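Local coordinates for protein type IV pilus biogenesis factor PilY1 (Pseudomonas aeruginosa, PDB 3HX6) that primes type IV pilus assembly, contributes to twitching motility and adhesion to host cells, and seems to regulate pilus retraction by binding and releasing calcium, at residues 201-206 against 263-268; 255-260 against 267-272; 276-281 against 306-311; 331-336 against 451-456. The protein carries 3 engineered substitutions. All coordinates share one frame; numbering follows the deposited sequence.

Contact 1 (201-206 against 263-268); sequences ARLHNG and GVADYA. With CA (calcium ion), chain C.
The imidazole of H204 lies flat over V264: methyl CG1 sits 3.6 Å from the centroid of the H204 ring and only 5° off its normal, a CH-pi contact at the middle of the face. The same ring uses its edge on D266. NE2 of H204 donates to OD1 of D266 over 2.7 Å in an almost straight bond, with the oxygen in the ring plane and the carboxylate turned just 30° from it. H204 has CG anti to its carbonyl carbon (chi1 -79°), which swings the ring back across 263-268. Its other nitrogen, ND1, is hydrogen-bonded to D298, and with a carboxylate at each end the imidazole may well carry a positive charge.

D266 closes an EF-hand-like calcium loop, set at the turn of a hairpin in the C-terminal beta-propeller domain. Its two oxygens clasp the calcium, OD2 at 2.5 Å, while the carbonyl O of V264 binds the ion at 2.4 Å; D258, N260, D262 and a water complete the site. H204, a second-shell residue, probably helps hold the D266 carboxylate in its orientation, as does N259 N at OD2.

Nearer the strand end, the backbone N of A265 donates to O of R202 at 2.9 Å, and CD2 of L203 rests on CB of A265 at 3.7 Å. R202 runs side by side with V264, its CG 4.1 Å from CG2 of V264, before its guanidinium leaves for a salt bridge with E69. One water links R202 N to G263 O, and a second joins H204 N to A265 O.

Contact 2 (255-260 against 267-272); sequences RLADNN and YAYAGD. With CA (calcium ion), chain C.
A257 and R255 pair with Y267 and Y269 in the antiparallel beta hairpin whose connection is the calcium-binding loop. Each is a hydrogen-bonded pair with two backbone bonds, the R255 N to Y269 O bond being 2.7 Å long. L256 and A268 form the non-hydrogen-bonded pair between them and turn to the other face of the sheet, where CD1 of L256 meets CB of A268 at 3.8 Å. The hairpin supplies the two inner strands of a propeller blade, and D266 with Y267 opposite A257 makes a classic beta bulge where the strand leaves the loop.

Y269 can be followed outward. A chi1 of -67°, with CG opposite the carbonyl carbon, lays its ring edge along R255 O and the A257 methyl. CB and CD1 both lie beside that oxygen, which is in the ring plane. One atom further, CE1 touches CB of A257 at 4.0 Å. OH of Y269 is hydrogen-bonded to D373 and accepts from a water 3.0 Å away that in turn accepts from ND2 of N259.

That asparagine, whose ND2 is also held by T376, crosses Y267 at about a right angle, its amide plane turned 53° from the ring. ND2 of N259 comes in at the ring edge, 3.4 Å from CE2 of Y267. On the loop side, D258 and N260 turn to the calcium ion, which OD1 of N260 meets at 2.1 Å.

Contact 3 (276-281 against 306-311); sequences NLWRFD and FRVSFG
D281 and R307 carry charge and backbone pairing alike. Their antiparallel hydrogen-bonded pair has D281 N donating to R307 O at 2.7 Å, and two residues along, S309 N donates to R279 O.

Among the charged groups, OD1 of D281 forms a salt bridge with NH2 of R307 at 3.2 Å, lying over the guanidinium face with the planes 81° apart. NH2 of R279 meets OD2 of D281 on its syn side, 3.0 Å away, joining both arginines to one carboxylate. S309 wedges between: its OG, held beside its own backbone N (chi1 -54°), accepts from NE of R279 at 2.9 Å, in the guanidinium plane, and donates to OD2 of D281 over a doubtfully short modelled distance. R279 also reaches D373 and Q375, and R307 reaches S305.

In the packing, the F310 ring tilts across the R279 guanidinium, planes 38° apart, putting CE2 over its face, 3.6 Å from CZ of R279. On the sheet's other face, CG2 of V308 sits 4.0 Å from CE1 of F280.

These are the third and outermost strands of a four-stranded blade: strand 267-272 flanks 276-281 on its inner side, while strand 235-241 of the preceding blade packs against F280 and V308.

Contact 4 (331-336 against 451-456); sequences APSLVR and EDMIAI
D452 opens the contact as a hydrogen-bond acceptor: N of A331 reaches OD1 of D452 at 3.1 Å, in a straight bond (170°) that arrives from above the carboxylate plane, 53° out of it. The A331 methyl sits over a face of the D452 carboxylate, CB of A331 3.5 Å from OD1 of D452. With chi1 at -70°, placing CG beside the backbone N, the group comes round to A331; its other oxygen, OD2, has a weak, long ion pair with R255.

M453 comes next. Its CB lies 3.6 Å from OG of S333, and the thioether then bends at its last torsion to leave CE 4.0 Å from O of A331. Between the backbones sits a water that accepts from M453 N at 2.9 Å, donates to A331 O and is hydrogen-bonded to S333 OG.

At A455 a second water takes over: it accepts from A455 N and lies 2.7 Å from OG of S333, so one serine hydroxyl touches both waters. The methyl of A455 meets CG2 of V335 at 3.7 Å.

Strands 333-336 and 454-456 run almost parallel, their axes 7.0 Å apart at closest approach, with waters and side chains in place of regular backbone pairing. They are the two edge strands of one long mixed sheet, and their meeting near the centre of the chain is consistent with inner strands of neighbouring blades in a beta-propeller.

Overall arrangement
Contacts 1 and 2 share Y267 and A268 and bind one calcium ion between them: V264 and D266 come from contact 1, D258 and N260 from contact 2, and D262 lies in the short loop between. Their centres are 10 Å apart. Contact 3 extends the same blade outward, its centre about 9 Å from that of contact 2; A270 O accepts from W278 N, and Y267 packs by its ring on R279 and D281. Contact 4 lies on the neighbouring ten-stranded sheet, yet R255 of contact 2 reaches it, NE donating to P332 O at 2.7 Å. The L334 side chain there remains about 11 Å from the calcium, while contacts 1 and 4 do not touch.

Contact 1 (201-206 against 263-268)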
loop_
_atom_site.group_PDB
_atom_site.type_symbol
_atom_site.label_atom_id
_atom_site.label_comp_id
_atom_site.label_asym_id
_atom_site.label_seq_id
_atom_site.Cartn_x
_atom_site.Cartn_y
_atom_site.Cartn_z
ATOM N N ALA A 201 -6.123 23.290 5.583
ATOM C CA ALA A 201 -6.662 23.210 4.236
ATOM C C ALA A 201 -6.586 24.494 3.445
ATOM O O ALA A 201 -6.343 25.570 3.984
ATOM C CB ALA A 201 -8.112 22.731 4.300
ATOM N N ARG A 202 -6.793 24.353 2.146
ATOM C CA ARG A 202 -6.784 25.481 1.236
ATOM C C ARG A 202 -8.207 26.010 1.189
ATOM O O ARG A 202 -9.153 25.239 1.011
ATOM C CB ARG A 202 -6.353 25.029 -0.159
ATOM C CG ARG A 202 -6.398 26.128 -1.206
ATOM C CD ARG A 202 -5.465 27.269 -0.863
ATOM N NE ARG A 202 -4.914 27.873 -2.071
ATOM C CZ ARG A 202 -5.628 28.517 -2.987
ATOM N NH1 ARG A 202 -6.941 28.655 -2.841
ATOM N NH2 ARG A 202 -5.027 29.009 -4.061
ATOM N N LEU A 203 -8.362 27.318 1.352
ATOM C CA LEU A 203 -9.689 27.912 1.332
ATOM C C LEU A 203 -9.884 28.840 0.144
ATOM O O LEU A 203 -8.925 29.200 -0.562
ATOM C CB LEU A 203 -9.956 28.676 2.638
ATOM C CG LEU A 203 -9.753 27.886 3.938
ATOM C CD1 LEU A 203 -10.123 28.755 5.137
ATOM C CD2 LEU A 203 -10.595 26.633 3.915
ATOM N N HIS A 204 -11.133 29.229 -0.067
ATOM C CA HIS A 204 -11.480 30.097 -1.177
ATOM C C HIS A 204 -10.959 31.529 -1.049
ATOM O O HIS A 204 -11.220 32.352 -1.920
ATOM C CB HIS A 204 -13.000 30.089 -1.378
ATOM C CG HIS A 204 -13.498 28.883 -2.113
ATOM N ND1 HIS A 204 -13.314 28.713 -3.469
ATOM C CD2 HIS A 204 -14.137 27.769 -1.678
ATOM C CE1 HIS A 204 -13.818 27.550 -3.837
ATOM N NE2 HIS A 204 -14.323 26.956 -2.769
ATOM N N ASN A 205 -10.235 31.834 0.027
ATOM C CA ASN A 205 -9.688 33.179 0.173
ATOM C C ASN A 205 -8.292 33.180 -0.450
ATOM O O ASN A 205 -7.514 34.111 -0.266
ATOM C CB ASN A 205 -9.639 33.604 1.649
ATOM C CG ASN A 205 -8.534 32.924 2.422
ATOM O OD1 ASN A 205 -8.276 31.738 2.241
ATOM N ND2 ASN A 205 -7.881 33.674 3.302
ATOM N N GLY A 206 -8.003 32.111 -1.193
ATOM C CA GLY A 206 -6.735 31.960 -1.885
ATOM C C GLY A 206 -5.557 31.450 -1.077
ATOM O O GLY A 206 -4.459 31.286 -1.620
ATOM N N GLY A 263 -9.515 20.192 -4.149
ATOM C CA GLY A 263 -8.575 20.473 -3.080
ATOM C C GLY A 263 -8.829 21.757 -2.307
ATOM O O GLY A 263 -8.058 22.116 -1.417
ATOM N N VAL A 264 -9.904 22.458 -2.645
ATOM C CA VAL A 264 -10.242 23.691 -1.947
ATOM C C VAL A 264 -11.503 23.446 -1.132
ATOM O O VAL A 264 -12.535 23.088 -1.686
ATOM C CB VAL A 264 -10.502 24.831 -2.934
ATOM C CG1 VAL A 264 -10.809 26.116 -2.178
ATOM C CG2 VAL A 264 -9.293 25.006 -3.831
ATOM N N ALA A 265 -11.411 23.635 0.182
ATOM C CA ALA A 265 -12.546 23.416 1.076
ATOM C C ALA A 265 -13.733 24.328 0.771
ATOM O O ALA A 265 -13.574 25.538 0.601
ATOM C CB ALA A 265 -12.105 23.602 2.520
ATOM N N ASP A 266 -14.926 23.741 0.723
ATOM C CA ASP A 266 -16.137 24.499 0.430
ATOM C C ASP A 266 -17.030 24.713 1.643
ATOM O O ASP A 266 -17.647 25.771 1.779
ATOM C CB ASP A 266 -16.921 23.798 -0.670
ATOM C CG ASP A 266 -16.078 23.547 -1.899
ATOM O OD1 ASP A 266 -15.520 24.526 -2.441
ATOM O OD2 ASP A 266 -15.974 22.378 -2.318
ATOM N N TYR A 267 -17.097 23.709 2.515
ATOM C CA TYR A 267 -17.898 23.777 3.736
ATOM C C TYR A 267 -17.092 23.192 4.883
ATOM O O TYR A 267 -16.106 22.490 4.672
ATOM C CB TYR A 267 -19.167 22.925 3.629
ATOM C CG TYR A 267 -20.126 23.273 2.518
ATOM C CD1 TYR A 267 -20.925 24.413 2.586
ATOM C CD2 TYR A 267 -20.272 22.426 1.419
ATOM C CE1 TYR A 267 -21.851 24.699 1.589
ATOM C CE2 TYR A 267 -21.192 22.701 0.419
ATOM C CZ TYR A 267 -21.977 23.835 0.509
ATOM O OH TYR A 267 -22.884 24.093 -0.482
ATOM N N ALA A 268 -17.545 23.461 6.098
ATOM C CA ALA A 268 -16.916 22.919 7.288
ATOM C C ALA A 268 -18.076 22.480 8.164
ATOM O O ALA A 268 -19.104 23.157 8.223
ATOM C CB ALA A 268 -16.079 23.989 8.004
HETATM CA CA CA C . -13.915 22.766 -3.622
HETATM O O HOH W 1 -7.385 21.786 1.034
HETATM O O HOH W 2 -12.880 28.009 1.480
HETATM O O HOH W 3 -13.597 24.808 -4.846
#

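Contact 2 (255-260 against 267-272)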
loop_
_atom_site.group_PDB
_atom_site.type_symbol
_atom_site.label_atom_id
_atom_site.label_comp_id
_atom_site.label_asym_id
_atom_site.label_seq_id
_atom_site.Cartn_x
_atom_site.Cartn_y
_atom_site.Cartn_z
ATOM N N ARG A 255 -14.799 19.160 10.257
ATOM C CA ARG A 255 -14.537 18.287 9.128
ATOM C C ARG A 255 -14.787 19.176 7.908
ATOM O O ARG A 255 -15.887 19.700 7.722
ATOM C CB ARG A 255 -15.497 17.097 9.095
ATOM C CG ARG A 255 -15.362 16.226 7.837
ATOM C CD ARG A 255 -14.006 15.513 7.771
ATOM N NE ARG A 255 -13.802 14.673 8.944
ATOM C CZ ARG A 255 -12.709 13.952 9.183
ATOM N NH1 ARG A 255 -11.699 13.958 8.318
ATOM N NH2 ARG A 255 -12.619 13.242 10.300
ATOM N N LEU A 256 -13.767 19.371 7.091
ATOM C CA LEU A 256 -13.931 20.198 5.908
ATOM C C LEU A 256 -14.463 19.370 4.751
ATOM O O LEU A 256 -14.151 18.183 4.631
ATOM C CB LEU A 256 -12.601 20.854 5.538
ATOM C CG LEU A 256 -12.414 22.250 6.147
ATOM C CD1 LEU A 256 -12.685 22.230 7.644
ATOM C CD2 LEU A 256 -11.014 22.734 5.846
ATOM N N ALA A 257 -15.285 19.994 3.915
ATOM C CA ALA A 257 -15.864 19.313 2.762
ATOM C C ALA A 257 -15.451 20.024 1.486
ATOM O O ALA A 257 -15.483 21.255 1.411
ATOM C CB ALA A 257 -17.387 19.290 2.867
ATOM N N ASP A 258 -15.071 19.231 0.491
ATOM C CA ASP A 258 -14.653 19.716 -0.819
ATOM C C ASP A 258 -15.564 18.985 -1.797
ATOM O O ASP A 258 -15.293 17.850 -2.181
ATOM C CB ASP A 258 -13.185 19.341 -1.056
ATOM C CG ASP A 258 -12.749 19.561 -2.494
ATOM O OD1 ASP A 258 -13.469 20.248 -3.243
ATOM O OD2 ASP A 258 -11.675 19.050 -2.868
ATOM N N ASN A 259 -16.646 19.636 -2.202
ATOM C CA ASN A 259 -17.616 18.991 -3.069
ATOM C C ASN A 259 -17.443 19.041 -4.581
ATOM O O ASN A 259 -18.376 18.724 -5.319
ATOM C CB ASN A 259 -19.015 19.469 -2.678
ATOM C CG ASN A 259 -19.375 19.072 -1.257
ATOM O OD1 ASN A 259 -18.678 18.268 -0.641
ATOM N ND2 ASN A 259 -20.459 19.626 -0.735
ATOM N N ASN A 260 -16.263 19.431 -5.051
ATOM C CA ASN A 260 -16.007 19.454 -6.485
ATOM C C ASN A 260 -14.602 18.914 -6.724
ATOM O O ASN A 260 -13.985 19.176 -7.750
ATOM C CB ASN A 260 -16.160 20.871 -7.052
ATOM C CG ASN A 260 -15.128 21.843 -6.507
ATOM O OD1 ASN A 260 -14.843 21.858 -5.314
ATOM N ND2 ASN A 260 -14.574 22.672 -7.387
ATOM N N TYR A 267 -17.097 23.709 2.515
ATOM C CA TYR A 267 -17.898 23.777 3.736
ATOM C C TYR A 267 -17.092 23.192 4.883
ATOM O O TYR A 267 -16.106 22.490 4.672
ATOM C CB TYR A 267 -19.167 22.925 3.629
ATOM C CG TYR A 267 -20.126 23.273 2.518
ATOM C CD1 TYR A 267 -20.925 24.413 2.586
ATOM C CD2 TYR A 267 -20.272 22.426 1.419
ATOM C CE1 TYR A 267 -21.851 24.699 1.589
ATOM C CE2 TYR A 267 -21.192 22.701 0.419
ATOM C CZ TYR A 267 -21.977 23.835 0.509
ATOM O OH TYR A 267 -22.884 24.093 -0.482
ATOM N N ALA A 268 -17.545 23.461 6.098
ATOM C CA ALA A 268 -16.916 22.919 7.288
ATOM C C ALA A 268 -18.076 22.480 8.164
ATOM O O ALA A 268 -19.104 23.157 8.223
ATOM C CB ALA A 268 -16.079 23.989 8.004
ATOM N N TYR A 269 -17.924 21.332 8.810
ATOM C CA TYR A 269 -18.946 20.810 9.706
ATOM C C TYR A 269 -18.273 20.589 11.053
ATOM O O TYR A 269 -17.159 20.071 11.119
ATOM C CB TYR A 269 -19.494 19.472 9.207
ATOM C CG TYR A 269 -20.291 19.543 7.926
ATOM C CD1 TYR A 269 -19.658 19.566 6.683
ATOM C CD2 TYR A 269 -21.684 19.522 7.955
ATOM C CE1 TYR A 269 -20.400 19.550 5.492
ATOM C CE2 TYR A 269 -22.433 19.511 6.779
ATOM C CZ TYR A 269 -21.785 19.519 5.551
ATOM O OH TYR A 269 -22.523 19.461 4.386
ATOM N N ALA A 270 -18.944 20.979 12.128
ATOM C CA ALA A 270 -18.371 20.814 13.453
ATOM C C ALA A 270 -19.443 20.791 14.533
ATOM O O ALA A 270 -20.401 21.560 14.485
ATOM C CB ALA A 270 -17.371 21.956 13.729
ATOM N N GLY A 271 -19.285 19.898 15.499
ATOM C CA GLY A 271 -20.239 19.839 16.590
ATOM C C GLY A 271 -19.713 20.724 17.703
ATOM O O GLY A 271 -18.593 21.240 17.611
ATOM N N ASP A 272 -20.511 20.934 18.745
ATOM C CA ASP A 272 -20.062 21.752 19.858
ATOM C C ASP A 272 -20.425 21.079 21.186
ATOM O O ASP A 272 -21.048 20.014 21.198
ATOM C CB ASP A 272 -20.651 23.168 19.760
ATOM C CG ASP A 272 -22.162 23.203 19.930
ATOM O OD1 ASP A 272 -22.760 24.258 19.606
ATOM O OD2 ASP A 272 -22.752 22.196 20.386
HETATM CA CA CA C . -13.915 22.766 -3.622
HETATM O O HOH W 4 -20.873 18.763 2.003
HETATM O O HOH W 3 -13.597 24.808 -4.846
#

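Contact 3 (276-281 against 306-311)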
loop_
_atom_site.group_PDB
_atom_site.type_symbol
_atom_site.label_atom_id
_atom_site.label_comp_id
_atom_site.label_asym_id
_atom_site.label_seq_id
_atom_site.Cartn_x
_atom_site.Cartn_y
_atom_site.Cartn_z
ATOM N N ASN A 276 -24.799 20.739 19.218
ATOM C CA ASN A 276 -25.225 21.257 17.925
ATOM C C ASN A 276 -24.213 20.861 16.861
ATOM O O ASN A 276 -23.011 20.959 17.086
ATOM C CB ASN A 276 -25.321 22.781 17.959
ATOM C CG ASN A 276 -26.261 23.275 19.027
ATOM O OD1 ASN A 276 -27.471 23.064 18.947
ATOM N ND2 ASN A 276 -25.708 23.930 20.047
ATOM N N LEU A 277 -24.696 20.404 15.710
ATOM C CA LEU A 277 -23.802 20.047 14.611
ATOM C C LEU A 277 -23.934 21.217 13.639
ATOM O O LEU A 277 -24.956 21.372 12.964
ATOM C CB LEU A 277 -24.241 18.736 13.948
ATOM C CG LEU A 277 -23.267 18.030 12.988
ATOM C CD1 LEU A 277 -22.969 18.919 11.787
ATOM C CD2 LEU A 277 -21.984 17.668 13.725
ATOM N N TRP A 278 -22.903 22.046 13.579
ATOM C CA TRP A 278 -22.933 23.221 12.721
ATOM C C TRP A 278 -22.289 23.027 11.363
ATOM O O TRP A 278 -21.388 22.212 11.210
ATOM C CB TRP A 278 -22.205 24.389 13.395
ATOM C CG TRP A 278 -22.701 24.733 14.755
ATOM C CD1 TRP A 278 -22.171 24.338 15.949
ATOM C CD2 TRP A 278 -23.843 25.537 15.065
ATOM N NE1 TRP A 278 -22.916 24.850 16.992
ATOM C CE2 TRP A 278 -23.948 25.589 16.475
ATOM C CE3 TRP A 278 -24.790 26.221 14.285
ATOM C CZ2 TRP A 278 -24.966 26.299 17.126
ATOM C CZ3 TRP A 278 -25.804 26.932 14.933
ATOM C CH2 TRP A 278 -25.882 26.963 16.342
ATOM N N ARG A 279 -22.775 23.769 10.373
ATOM C CA ARG A 279 -22.144 23.753 9.066
ATOM C C ARG A 279 -21.803 25.211 8.808
ATOM O O ARG A 279 -22.524 26.119 9.245
ATOM C CB ARG A 279 -23.047 23.245 7.945
ATOM C CG ARG A 279 -22.213 22.903 6.700
ATOM C CD ARG A 279 -23.051 22.590 5.471
ATOM N NE ARG A 279 -23.600 23.795 4.859
ATOM C CZ ARG A 279 -24.384 23.786 3.786
ATOM N NH1 ARG A 279 -24.709 22.633 3.210
ATOM N NH2 ARG A 279 -24.832 24.925 3.278
ATOM N N PHE A 280 -20.698 25.429 8.112
ATOM C CA PHE A 280 -20.239 26.765 7.790
ATOM C C PHE A 280 -19.995 26.798 6.293
ATOM O O PHE A 280 -19.444 25.853 5.734
ATOM C CB PHE A 280 -18.927 27.058 8.528
ATOM C CG PHE A 280 -19.026 26.932 10.031
ATOM C CD1 PHE A 280 -19.246 28.052 10.823
ATOM C CD2 PHE A 280 -18.901 25.686 10.650
ATOM C CE1 PHE A 280 -19.340 27.942 12.217
ATOM C CE2 PHE A 280 -18.994 25.558 12.042
ATOM C CZ PHE A 280 -19.214 26.691 12.827
ATOM N N ASP A 281 -20.432 27.872 5.645
ATOM C CA ASP A 281 -20.229 28.035 4.215
ATOM C C ASP A 281 -18.886 28.727 4.060
ATOM O O ASP A 281 -18.704 29.844 4.549
ATOM C CB ASP A 281 -21.314 28.924 3.602
ATOM C CG ASP A 281 -22.679 28.249 3.547
ATOM O OD1 ASP A 281 -23.656 28.933 3.170
ATOM O OD2 ASP A 281 -22.781 27.047 3.875
ATOM N N PHE A 306 -17.551 34.229 4.220
ATOM C CA PHE A 306 -17.698 32.984 4.976
ATOM C C PHE A 306 -18.799 33.229 6.007
ATOM O O PHE A 306 -18.932 34.338 6.512
ATOM C CB PHE A 306 -16.388 32.608 5.679
ATOM C CG PHE A 306 -15.279 32.212 4.740
ATOM C CD1 PHE A 306 -13.982 32.065 5.210
ATOM C CD2 PHE A 306 -15.532 31.979 3.391
ATOM C CE1 PHE A 306 -12.948 31.695 4.357
ATOM C CE2 PHE A 306 -14.503 31.608 2.526
ATOM C CZ PHE A 306 -13.208 31.465 3.011
ATOM N N ARG A 307 -19.586 32.205 6.319
ATOM C CA ARG A 307 -20.691 32.382 7.255
ATOM C C ARG A 307 -21.198 31.053 7.797
ATOM O O ARG A 307 -20.955 29.999 7.209
ATOM C CB ARG A 307 -21.846 33.066 6.521
ATOM C CG ARG A 307 -22.295 32.241 5.317
ATOM C CD ARG A 307 -23.279 32.948 4.394
ATOM N NE ARG A 307 -23.463 32.178 3.159
ATOM C CZ ARG A 307 -22.536 32.036 2.209
ATOM N NH1 ARG A 307 -21.348 32.617 2.329
ATOM N NH2 ARG A 307 -22.787 31.295 1.137
ATOM N N VAL A 308 -21.905 31.110 8.923
ATOM C CA VAL A 308 -22.487 29.909 9.483
ATOM C C VAL A 308 -23.594 29.601 8.482
ATOM O O VAL A 308 -24.296 30.510 8.040
ATOM C CB VAL A 308 -23.122 30.153 10.866
ATOM C CG1 VAL A 308 -23.628 28.835 11.428
ATOM C CG2 VAL A 308 -22.116 30.793 11.806
ATOM N N SER A 309 -23.737 28.332 8.118
ATOM C CA SER A 309 -24.739 27.920 7.147
ATOM C C SER A 309 -26.157 27.961 7.702
ATOM O O SER A 309 -26.368 28.186 8.889
ATOM C CB SER A 309 -24.445 26.490 6.667
ATOM O OG SER A 309 -23.116 26.353 6.185
ATOM N N PHE A 310 -27.128 27.754 6.820
ATOM C CA PHE A 310 -28.522 27.687 7.226
ATOM C C PHE A 310 -28.997 28.890 8.033
ATOM O O PHE A 310 -29.842 28.751 8.917
ATOM C CB PHE A 310 -28.719 26.409 8.042
ATOM C CG PHE A 310 -28.061 25.194 7.430
ATOM C CD1 PHE A 310 -27.392 24.273 8.224
ATOM C CD2 PHE A 310 -28.117 24.974 6.056
ATOM C CE1 PHE A 310 -26.787 23.152 7.655
ATOM C CE2 PHE A 310 -27.515 23.854 5.480
ATOM C CZ PHE A 310 -26.851 22.946 6.277
ATOM N N GLY A 311 -28.444 30.060 7.738
ATOM C CA GLY A 311 -28.840 31.267 8.443
ATOM C C GLY A 311 -28.494 31.290 9.917
ATOM O O GLY A 311 -29.010 32.122 10.664
HETATM O O HOH W 5 -26.034 28.650 4.183
HETATM O O HOH W 6 -24.362 28.990 0.524
#

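Contact 4 (331-336 against 451-456)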
loop_
_atom_site.group_PDB
_atom_site.type_symbol
_atom_site.label_atom_id
_atom_site.label_comp_id
_atom_site.label_asym_id
_atom_site.label_seq_id
_atom_site.Cartn_x
_atom_site.Cartn_y
_atom_site.Cartn_z
ATOM N N ALA A 331 -14.804 14.949 15.279
ATOM C CA ALA A 331 -15.143 15.566 14.012
ATOM C C ALA A 331 -16.164 14.701 13.296
ATOM O O ALA A 331 -16.204 13.483 13.489
ATOM C CB ALA A 331 -13.898 15.693 13.143
ATOM N N PRO A 332 -17.017 15.324 12.471
ATOM C CA PRO A 332 -18.026 14.583 11.720
ATOM C C PRO A 332 -17.299 13.926 10.546
ATOM O O PRO A 332 -16.131 14.233 10.285
ATOM C CB PRO A 332 -18.975 15.678 11.217
ATOM C CG PRO A 332 -18.719 16.837 12.134
ATOM C CD PRO A 332 -17.240 16.774 12.347
ATOM N N SER A 333 -17.988 13.014 9.868
ATOM C CA SER A 333 -17.466 12.341 8.682
ATOM C C SER A 333 -18.581 12.514 7.667
ATOM O O SER A 333 -19.748 12.564 8.043
ATOM C CB SER A 333 -17.215 10.849 8.934
ATOM O OG SER A 333 -15.975 10.655 9.580
ATOM N N LEU A 334 -18.232 12.610 6.391
ATOM C CA LEU A 334 -19.238 12.816 5.354
ATOM C C LEU A 334 -19.245 11.713 4.312
ATOM O O LEU A 334 -18.190 11.274 3.858
ATOM C CB LEU A 334 -18.991 14.159 4.657
ATOM C CG LEU A 334 -18.899 15.386 5.568
ATOM C CD1 LEU A 334 -18.448 16.590 4.757
ATOM C CD2 LEU A 334 -20.237 15.651 6.220
ATOM N N VAL A 335 -20.440 11.264 3.940
ATOM C CA VAL A 335 -20.579 10.228 2.922
ATOM C C VAL A 335 -21.661 10.696 1.954
ATOM O O VAL A 335 -22.728 11.135 2.382
ATOM C CB VAL A 335 -21.000 8.864 3.539
ATOM C CG1 VAL A 335 -21.089 7.810 2.455
ATOM C CG2 VAL A 335 -19.991 8.426 4.599
ATOM N N ARG A 336 -21.386 10.625 0.654
ATOM C CA ARG A 336 -22.375 11.048 -0.332
ATOM C C ARG A 336 -23.644 10.214 -0.161
ATOM O O ARG A 336 -23.583 8.992 -0.027
ATOM C CB ARG A 336 -21.841 10.866 -1.759
ATOM C CG ARG A 336 -22.704 11.564 -2.809
ATOM C CD ARG A 336 -22.310 11.179 -4.232
ATOM N NE ARG A 336 -20.997 11.680 -4.626
ATOM C CZ ARG A 336 -20.733 12.947 -4.939
ATOM N NH1 ARG A 336 -21.693 13.862 -4.906
ATOM N NH2 ARG A 336 -19.506 13.296 -5.295
ATOM N N GLU A 451 -12.923 10.194 19.431
ATOM C CA GLU A 451 -11.931 10.133 18.345
ATOM C C GLU A 451 -12.587 10.267 16.973
ATOM O O GLU A 451 -13.721 9.825 16.773
ATOM C CB GLU A 451 -11.174 8.801 18.386
ATOM C CG GLU A 451 -10.351 8.577 19.647
ATOM C CD GLU A 451 -9.183 9.532 19.745
ATOM O OE1 GLU A 451 -8.359 9.547 18.806
ATOM O OE2 GLU A 451 -9.085 10.265 20.752
ATOM N N ASP A 452 -11.867 10.866 16.026
ATOM C CA ASP A 452 -12.395 11.033 14.680
ATOM C C ASP A 452 -12.654 9.680 14.024
ATOM O O ASP A 452 -12.050 8.669 14.385
ATOM C CB ASP A 452 -11.434 11.854 13.821
ATOM C CG ASP A 452 -11.370 13.307 14.250
ATOM O OD1 ASP A 452 -12.020 13.673 15.261
ATOM O OD2 ASP A 452 -10.668 14.088 13.572
ATOM N N MET A 453 -13.557 9.681 13.053
ATOM C CA MET A 453 -13.934 8.469 12.355
ATOM C C MET A 453 -13.373 8.441 10.944
ATOM O O MET A 453 -12.848 9.439 10.450
ATOM C CB MET A 453 -15.455 8.366 12.302
ATOM C CG MET A 453 -16.128 8.580 13.647
ATOM S SD MET A 453 -17.921 8.449 13.502
ATOM C CE MET A 453 -18.367 10.158 13.225
ATOM N N ILE A 454 -13.503 7.290 10.293
ATOM C CA ILE A 454 -13.003 7.117 8.936
ATOM C C ILE A 454 -14.079 6.540 8.033
ATOM O O ILE A 454 -14.539 5.416 8.241
ATOM C CB ILE A 454 -11.793 6.159 8.910
ATOM C CG1 ILE A 454 -10.704 6.681 9.850
ATOM C CG2 ILE A 454 -11.261 6.024 7.482
ATOM C CD1 ILE A 454 -9.683 5.609 10.259
ATOM N N ALA A 455 -14.476 7.312 7.033
ATOM C CA ALA A 455 -15.484 6.868 6.087
ATOM C C ALA A 455 -14.762 6.501 4.796
ATOM O O ALA A 455 -14.057 7.326 4.218
ATOM C CB ALA A 455 -16.499 7.983 5.833
ATOM N N ILE A 456 -14.925 5.260 4.357
ATOM C CA ILE A 456 -14.278 4.796 3.136
ATOM C C ILE A 456 -15.197 3.828 2.416
ATOM O O ILE A 456 -15.789 2.947 3.038
ATOM C CB ILE A 456 -12.921 4.101 3.447
ATOM C CG1 ILE A 456 -12.284 3.587 2.154
ATOM C CG2 ILE A 456 -13.124 2.967 4.441
ATOM C CD1 ILE A 456 -10.876 3.039 2.334
HETATM O O HOH W 7 -14.726 11.966 11.748
HETATM O O HOH W 8 -14.211 10.439 7.605
#